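Local coordinates for protein alkaline phosphatase (Thermus thermophilus, PDB 7KWD) that probably hydrolyses phosphate monoesters as a homodimeric alkaline phosphatase that binds two zinc ions and one magnesium ion, at residues Val314-Ala328 against Asn425-Met439. Numbering follows the deposited sequence.
Sequences VVSDHATGVGGLYGA and NIGWSSGQHTASPVM. With ZN (zinc ion), chain E; ZN (zinc ion), chain F.
H318 and H433 meet in the two-zinc active site of the alkaline phosphatase fold, a worked example of adjoining segments, T320 paired antiparallel with H433, carrying ligands of neighbouring zincs. Their rings stack face to face, centroids 3.7 Å apart and planes at 23°, yet each NE2 grips a different zinc. D317 OD2 joins H318 on the first ion, with D47 and S95; D275 and H279 share the second with H433.

Hydrogen bonds join the segments in two ladders whose register differs by two. A319 O takes the side-chain donor H318 ND1 and the backbone T434 N from opposite faces of its carbonyl plane; the ND1 bond, with NE2 on zinc, holds the H318 ring in its rotation. The side-chain donor S430 OG meets a lone pair of G321 O at 2.9 Å. Beyond a cis peptide before V322, G324 pairs with G427 in both directions.

Two CH-pi contacts follow. G323 CA sits 3.4 Å from the centroid of the W428 six-membered ring, where a side chain would clash. N425 CB lies over the Y326 ring, whose OH bonds Q415; an alanine at Y326 would probably leave that CB without its CH-pi partner and Q415 without its mate. Y326 O lies in the plane of the N425 amide, and ND2 donates to it at 2.7 Å.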
ATOM      1  N   VAL A 314      17.488   2.961   2.658  1.00 20.87           N
ATOM      2  CA  VAL A 314      16.593   1.827   2.899  1.00 18.24           C
ATOM      3  C   VAL A 314      15.432   1.946   1.921  1.00 22.21           C
ATOM      4  O   VAL A 314      14.726   2.963   1.900  1.00 22.67           O
ATOM      5  CB  VAL A 314      16.099   1.784   4.350  1.00 23.16           C
ATOM      6  CG1 VAL A 314      15.320   0.512   4.623  1.00 23.88           C
ATOM      7  CG2 VAL A 314      17.277   1.872   5.277  1.00 20.19           C
ATOM      8  N   VAL A 315      15.232   0.916   1.106  1.00 21.68           N
ATOM      9  CA  VAL A 315      14.298   1.020  -0.002  1.00 19.49           C
ATOM     10  C   VAL A 315      13.665  -0.336  -0.262  1.00 20.89           C
ATOM     11  O   VAL A 315      14.324  -1.384  -0.169  1.00 22.04           O
ATOM     12  CB  VAL A 315      15.006   1.535  -1.271  1.00 19.80           C
ATOM     13  CG1 VAL A 315      15.990   0.503  -1.776  1.00 22.23           C
ATOM     14  CG2 VAL A 315      13.982   1.933  -2.348  1.00 20.69           C
ATOM     15  N   SER A 316      12.387  -0.310  -0.606  1.00 18.85           N
ATOM     16  CA  SER A 316      11.739  -1.487  -1.166  1.00 18.90           C
ATOM     17  C   SER A 316      11.831  -1.426  -2.684  1.00 21.66           C
ATOM     18  O   SER A 316      11.712  -0.340  -3.274  1.00 19.82           O
ATOM     19  CB  SER A 316      10.273  -1.556  -0.738  1.00 20.00           C
ATOM     20  OG  SER A 316       9.622  -2.583  -1.481  1.00 26.97           O
ATOM     21  N   ASP A 317      12.032  -2.589  -3.336  1.00 23.22           N
ATOM     22  CA  ASP A 317      12.114  -2.567  -4.800  1.00 20.36           C
ATOM     23  C   ASP A 317      10.765  -2.664  -5.499  1.00 22.20           C
ATOM     24  O   ASP A 317      10.666  -2.291  -6.669  1.00 19.77           O
ATOM     25  CB  ASP A 317      13.056  -3.665  -5.319  1.00 22.43           C
ATOM     26  CG  ASP A 317      12.540  -5.047  -5.109  1.00 22.13           C
ATOM     27  OD1 ASP A 317      11.709  -5.302  -4.206  1.00 20.07           O
ATOM     28  OD2 ASP A 317      13.004  -5.925  -5.866  1.00 27.02           O
ATOM     29  N   HIS A 318       9.738  -3.152  -4.811  1.00 23.78           N
ATOM     30  CA  HIS A 318       8.354  -3.167  -5.272  1.00 23.60           C
ATOM     31  C   HIS A 318       7.546  -3.870  -4.181  1.00 23.49           C
ATOM     32  O   HIS A 318       8.105  -4.567  -3.321  1.00 21.47           O
ATOM     33  CB  HIS A 318       8.159  -3.933  -6.586  1.00 17.51           C
ATOM     34  CG  HIS A 318       8.736  -5.298  -6.510  1.00 27.90           C
ATOM     35  ND1 HIS A 318       8.086  -6.342  -5.882  1.00 21.41           N
ATOM     36  CD2 HIS A 318       9.946  -5.765  -6.862  1.00 29.13           C
ATOM     37  CE1 HIS A 318       8.858  -7.403  -5.892  1.00 23.41           C
ATOM     38  NE2 HIS A 318       9.982  -7.080  -6.497  1.00 26.76           N
ATOM     39  N   ALA A 319       6.235  -3.722  -4.264  1.00 24.94           N
ATOM     40  CA  ALA A 319       5.326  -4.438  -3.402  1.00 20.19           C
ATOM     41  C   ALA A 319       5.002  -5.807  -3.995  1.00 24.36           C
ATOM     42  O   ALA A 319       5.047  -6.007  -5.214  1.00 22.42           O
ATOM     43  CB  ALA A 319       4.034  -3.641  -3.208  1.00 24.90           C
ATOM     44  N   THR A 320       4.654  -6.748  -3.111  1.00 20.85           N
ATOM     45  CA  THR A 320       4.270  -8.090  -3.531  1.00 23.90           C
ATOM     46  C   THR A 320       3.124  -8.595  -2.671  1.00 25.71           C
ATOM     47  O   THR A 320       3.157  -8.483  -1.438  1.00 23.43           O
ATOM     48  CB  THR A 320       5.455  -9.052  -3.461  1.00 24.65           C
ATOM     49  OG1 THR A 320       6.439  -8.578  -4.354  1.00 22.04           O
ATOM     50  CG2 THR A 320       5.033 -10.491  -3.871  1.00 25.26           C
ATOM     51  N   GLY A 321       2.134  -9.177  -3.339  1.00 22.65           N
ATOM     52  CA  GLY A 321       0.961  -9.705  -2.693  1.00 27.72           C
ATOM     53  C   GLY A 321      -0.279  -8.949  -3.112  1.00 24.83           C
ATOM     54  O   GLY A 321      -0.786  -9.172  -4.210  1.00 23.95           O
ATOM     55  N   VAL A 322      -0.783  -8.030  -2.281  1.00 24.88           N
ATOM     56  CA  VAL A 322      -0.190  -7.653  -1.021  1.00 21.68           C
ATOM     57  C   VAL A 322      -1.028  -8.244   0.091  1.00 27.38           C
ATOM     58  O   VAL A 322      -2.242  -8.464  -0.090  1.00 25.92           O
ATOM     59  CB  VAL A 322      -0.094  -6.110  -0.884  1.00 21.49           C
ATOM     60  CG1 VAL A 322       0.890  -5.544  -1.915  1.00 26.44           C
ATOM     61  CG2 VAL A 322      -1.441  -5.447  -0.994  1.00 23.47           C
ATOM     62  N   GLY A 323      -0.374  -8.474   1.229  1.00 25.46           N
ATOM     63  CA  GLY A 323      -0.954  -9.170   2.353  1.00 27.83           C
ATOM     64  C   GLY A 323      -1.449  -8.244   3.450  1.00 27.58           C
ATOM     65  O   GLY A 323      -0.714  -7.899   4.385  1.00 27.37           O
ATOM     66  N   GLY A 324      -2.722  -7.876   3.370  1.00 21.41           N
ATOM     67  CA  GLY A 324      -3.281  -6.855   4.241  1.00 29.33           C
ATOM     68  C   GLY A 324      -4.065  -7.436   5.404  1.00 28.51           C
ATOM     69  O   GLY A 324      -4.910  -8.329   5.229  1.00 25.26           O
ATOM     70  N   LEU A 325      -3.758  -6.927   6.593  1.00 25.49           N
ATOM     71  CA  LEU A 325      -4.619  -7.127   7.750  1.00 27.00           C
ATOM     72  C   LEU A 325      -5.897  -6.343   7.522  1.00 27.79           C
ATOM     73  O   LEU A 325      -5.847  -5.126   7.334  1.00 24.42           O
ATOM     74  CB  LEU A 325      -3.926  -6.662   9.022  1.00 24.75           C
ATOM     75  CG  LEU A 325      -4.726  -6.959  10.294  1.00 29.73           C
ATOM     76  CD1 LEU A 325      -4.637  -8.448  10.763  1.00 27.46           C
ATOM     77  CD2 LEU A 325      -4.214  -6.021  11.398  1.00 27.62           C
ATOM     78  N   TYR A 326      -7.039  -7.033   7.513  1.00 24.06           N
ATOM     79  CA  TYR A 326      -8.282  -6.444   7.048  1.00 22.78           C
ATOM     80  C   TYR A 326      -9.330  -6.432   8.153  1.00 27.12           C
ATOM     81  O   TYR A 326      -9.215  -7.126   9.160  1.00 25.13           O
ATOM     82  CB  TYR A 326      -8.827  -7.182   5.805  1.00 30.41           C
ATOM     83  CG  TYR A 326      -9.173  -8.642   6.038  1.00 23.47           C
ATOM     84  CD1 TYR A 326     -10.347  -9.001   6.694  1.00 25.97           C
ATOM     85  CD2 TYR A 326      -8.341  -9.661   5.561  1.00 22.96           C
ATOM     86  CE1 TYR A 326     -10.659 -10.358   6.907  1.00 23.94           C
ATOM     87  CE2 TYR A 326      -8.650 -10.988   5.764  1.00 29.95           C
ATOM     88  CZ  TYR A 326      -9.811 -11.333   6.446  1.00 30.17           C
ATOM     89  OH  TYR A 326     -10.088 -12.672   6.637  1.00 26.48           O
ATOM     90  N   GLY A 327     -10.358  -5.617   7.922  1.00 24.42           N
ATOM     91  CA  GLY A 327     -11.357  -5.367   8.947  1.00 27.13           C
ATOM     92  C   GLY A 327     -12.138  -6.629   9.248  1.00 31.39           C
ATOM     93  O   GLY A 327     -12.619  -7.306   8.337  1.00 26.68           O
ATOM     94  N   ALA A 328     -12.271  -6.940  10.535  1.00 26.55           N
ATOM     95  CA  ALA A 328     -12.878  -8.168  11.029  1.00 30.67           C
ATOM     96  C   ALA A 328     -13.744  -7.876  12.250  1.00 35.96           C
ATOM     97  O   ALA A 328     -13.335  -7.158  13.169  1.00 29.33           O
ATOM     98  CB  ALA A 328     -11.796  -9.184  11.390  1.00 30.13           C
ATOM     99  N   ASN A 425      -6.971 -12.748  10.016  1.00 25.11           N
ATOM    100  CA  ASN A 425      -7.653 -11.887   9.060  1.00 25.24           C
ATOM    101  C   ASN A 425      -6.659 -11.067   8.224  1.00 28.47           C
ATOM    102  O   ASN A 425      -6.717  -9.833   8.160  1.00 25.85           O
ATOM    103  CB  ASN A 425      -8.639 -10.979   9.783  1.00 22.99           C
ATOM    104  CG  ASN A 425      -8.024 -10.249  10.951  1.00 26.52           C
ATOM    105  OD1 ASN A 425      -7.453 -10.857  11.854  1.00 26.98           O
ATOM    106  ND2 ASN A 425      -8.137  -8.924  10.939  1.00 27.47           N
ATOM    107  N   ILE A 426      -5.769 -11.790   7.538  1.00 26.86           N
ATOM    108  CA  ILE A 426      -4.832 -11.232   6.557  1.00 27.24           C
ATOM    109  C   ILE A 426      -5.127 -11.898   5.212  1.00 32.05           C
ATOM    110  O   ILE A 426      -5.050 -13.124   5.086  1.00 32.20           O
ATOM    111  CB  ILE A 426      -3.365 -11.460   6.970  1.00 25.57           C
ATOM    112  CG1 ILE A 426      -3.149 -11.014   8.411  1.00 22.86           C
ATOM    113  CG2 ILE A 426      -2.413 -10.693   6.045  1.00 31.43           C
ATOM    114  CD1 ILE A 426      -1.922 -11.549   9.076  1.00 26.71           C
ATOM    115  N   GLY A 427      -5.514 -11.098   4.221  1.00 22.82           N
ATOM    116  CA  GLY A 427      -5.758 -11.589   2.888  1.00 33.66           C
ATOM    117  C   GLY A 427      -4.739 -11.026   1.909  1.00 28.49           C
ATOM    118  O   GLY A 427      -3.893 -10.212   2.275  1.00 28.58           O
ATOM    119  N   TRP A 428      -4.871 -11.451   0.646  1.00 27.51           N
ATOM    120  CA  TRP A 428      -3.834 -11.248  -0.364  1.00 23.64           C
ATOM    121  C   TRP A 428      -4.474 -10.886  -1.693  1.00 28.60           C
ATOM    122  O   TRP A 428      -5.431 -11.539  -2.116  1.00 29.28           O
ATOM    123  CB  TRP A 428      -2.974 -12.511  -0.551  1.00 27.63           C
ATOM    124  CG  TRP A 428      -2.365 -12.903   0.702  1.00 27.09           C
ATOM    125  CD1 TRP A 428      -2.938 -13.645   1.678  1.00 29.02           C
ATOM    126  CD2 TRP A 428      -1.060 -12.553   1.173  1.00 26.65           C
ATOM    127  NE1 TRP A 428      -2.073 -13.792   2.733  1.00 28.84           N
ATOM    128  CE2 TRP A 428      -0.912 -13.128   2.456  1.00 24.16           C
ATOM    129  CE3 TRP A 428      -0.005 -11.821   0.636  1.00 23.45           C
ATOM    130  CZ2 TRP A 428       0.249 -12.994   3.210  1.00 28.67           C
ATOM    131  CZ3 TRP A 428       1.155 -11.661   1.397  1.00 26.67           C
ATOM    132  CH2 TRP A 428       1.270 -12.247   2.674  1.00 25.80           C
ATOM    133  N   SER A 429      -3.973  -9.813  -2.316  1.00 26.50           N
ATOM    134  CA  SER A 429      -4.477  -9.417  -3.625  1.00 27.51           C
ATOM    135  C   SER A 429      -4.124 -10.469  -4.682  1.00 25.01           C
ATOM    136  O   SER A 429      -4.854 -10.650  -5.656  1.00 24.76           O
ATOM    137  CB  SER A 429      -3.896  -8.072  -4.073  1.00 29.90           C
ATOM    138  OG  SER A 429      -3.847  -7.099  -3.054  1.00 31.30           O
ATOM    139  N   SER A 430      -3.016 -11.182  -4.488  1.00 28.67           N
ATOM    140  CA  SER A 430      -2.436 -11.983  -5.553  1.00 26.71           C
ATOM    141  C   SER A 430      -1.286 -12.760  -4.939  1.00 26.21           C
ATOM    142  O   SER A 430      -0.951 -12.578  -3.766  1.00 27.87           O
ATOM    143  CB  SER A 430      -1.957 -11.080  -6.704  1.00 25.58           C
ATOM    144  OG  SER A 430      -0.562 -10.814  -6.592  1.00 28.81           O
ATOM    145  N   GLY A 431      -0.701 -13.652  -5.742  1.00 22.53           N
ATOM    146  CA  GLY A 431       0.570 -14.254  -5.400  1.00 28.49           C
ATOM    147  C   GLY A 431       1.749 -13.598  -6.120  1.00 25.97           C
ATOM    148  O   GLY A 431       2.850 -14.162  -6.150  1.00 23.88           O
ATOM    149  N   GLN A 432       1.550 -12.410  -6.690  1.00 21.20           N
ATOM    150  CA  GLN A 432       2.551 -11.765  -7.536  1.00 24.88           C
ATOM    151  C   GLN A 432       2.858 -10.341  -7.061  1.00 26.75           C
ATOM    152  O   GLN A 432       2.233  -9.817  -6.144  1.00 24.17           O
ATOM    153  CB  GLN A 432       2.052 -11.744  -8.997  1.00 23.40           C
ATOM    154  CG  GLN A 432       1.902 -13.127  -9.617  1.00 27.87           C
ATOM    155  CD  GLN A 432       0.519 -13.728  -9.370  1.00 29.19           C
ATOM    156  OE1 GLN A 432       0.343 -14.490  -8.427  1.00 28.19           O
ATOM    157  NE2 GLN A 432      -0.461 -13.366 -10.200  1.00 31.05           N
ATOM    158  N   HIS A 433       3.833  -9.702  -7.720  1.00 24.42           N
ATOM    159  CA  HIS A 433       4.133  -8.293  -7.454  1.00 21.65           C
ATOM    160  C   HIS A 433       2.937  -7.412  -7.803  1.00 21.37           C
ATOM    161  O   HIS A 433       2.085  -7.768  -8.624  1.00 22.13           O
ATOM    162  CB  HIS A 433       5.309  -7.802  -8.283  1.00 24.10           C
ATOM    163  CG  HIS A 433       6.531  -8.627  -8.129  1.00 24.08           C
ATOM    164  ND1 HIS A 433       7.663  -8.423  -8.887  1.00 28.19           N
ATOM    165  CD2 HIS A 433       6.805  -9.671  -7.310  1.00 24.81           C
ATOM    166  CE1 HIS A 433       8.583  -9.312  -8.549  1.00 25.47           C
ATOM    167  NE2 HIS A 433       8.081 -10.083  -7.608  1.00 23.41           N
ATOM    168  N   THR A 434       2.882  -6.251  -7.178  1.00 23.77           N
ATOM    169  CA  THR A 434       1.868  -5.252  -7.488  1.00 25.13           C
ATOM    170  C   THR A 434       2.547  -3.940  -7.859  1.00 22.32           C
ATOM    171  O   THR A 434       3.765  -3.784  -7.754  1.00 23.20           O
ATOM    172  CB  THR A 434       0.897  -5.038  -6.320  1.00 23.10           C
ATOM    173  OG1 THR A 434       1.605  -4.451  -5.212  1.00 25.76           O
ATOM    174  CG2 THR A 434       0.253  -6.364  -5.872  1.00 24.62           C
ATOM    175  N   ALA A 435       1.731  -2.995  -8.312  1.00 20.17           N
ATOM    176  CA  ALA A 435       2.198  -1.753  -8.919  1.00 23.47           C
ATOM    177  C   ALA A 435       2.323  -0.594  -7.933  1.00 22.30           C
ATOM    178  O   ALA A 435       2.739   0.508  -8.322  1.00 25.30           O
ATOM    179  CB  ALA A 435       1.231  -1.321 -10.018  1.00 24.30           C
ATOM    180  N   SER A 436       1.961  -0.806  -6.695  1.00 18.69           N
ATOM    181  CA  SER A 436       1.979   0.246  -5.685  1.00 22.25           C
ATOM    182  C   SER A 436       3.343   0.941  -5.593  1.00 21.34           C
ATOM    183  O   SER A 436       4.391   0.273  -5.570  1.00 22.77           O
ATOM    184  CB  SER A 436       1.642  -0.386  -4.322  1.00 22.85           C
ATOM    185  OG  SER A 436       1.984   0.508  -3.271  1.00 37.64           O
ATOM    186  N   PRO A 437       3.378   2.246  -5.399  1.00 22.95           N
ATOM    187  CA  PRO A 437       4.642   2.872  -4.976  1.00 22.34           C
ATOM    188  C   PRO A 437       5.023   2.409  -3.574  1.00 24.66           C
ATOM    189  O   PRO A 437       4.165   2.050  -2.763  1.00 25.85           O
ATOM    190  CB  PRO A 437       4.339   4.370  -5.025  1.00 20.73           C
ATOM    191  CG  PRO A 437       2.851   4.477  -5.005  1.00 27.32           C
ATOM    192  CD  PRO A 437       2.312   3.228  -5.628  1.00 21.52           C
ATOM    193  N   VAL A 438       6.328   2.375  -3.298  1.00 19.22           N
ATOM    194  CA  VAL A 438       6.832   1.770  -2.072  1.00 21.91           C
ATOM    195  C   VAL A 438       7.897   2.660  -1.429  1.00 18.83           C
ATOM    196  O   VAL A 438       8.277   3.709  -1.948  1.00 16.82           O
ATOM    197  CB  VAL A 438       7.394   0.355  -2.327  1.00 25.44           C
ATOM    198  CG1 VAL A 438       6.241  -0.573  -2.685  1.00 25.49           C
ATOM    199  CG2 VAL A 438       8.432   0.416  -3.436  1.00 23.26           C
ATOM    200  N   MET A 439       8.357   2.195  -0.273  1.00 18.77           N
ATOM    201  CA  MET A 439       9.186   2.976   0.637  1.00 21.93           C
ATOM    202  C   MET A 439      10.553   3.328   0.071  1.00 23.05           C
ATOM    203  O   MET A 439      11.253   2.492  -0.489  1.00 21.21           O
ATOM    204  CB  MET A 439       9.383   2.173   1.913  1.00 22.11           C
ATOM    205  CG  MET A 439      10.377   2.740   2.894  1.00 29.70           C
ATOM    206  SD  MET A 439      10.543   1.649   4.317  1.00 25.83           S
ATOM    207  CE  MET A 439      11.551   0.372   3.714  1.00 23.79           C
TER
HETATM  208 ZN    ZN E 603      12.021  -7.864  -5.972  1.00 37.00          ZN
HETATM  209 ZN    ZN F 604       9.068 -11.680  -6.498  1.00 30.30          ZN
HETATM  210  O   HOH W   1       5.359  -1.946  -6.584  1.00 20.79           O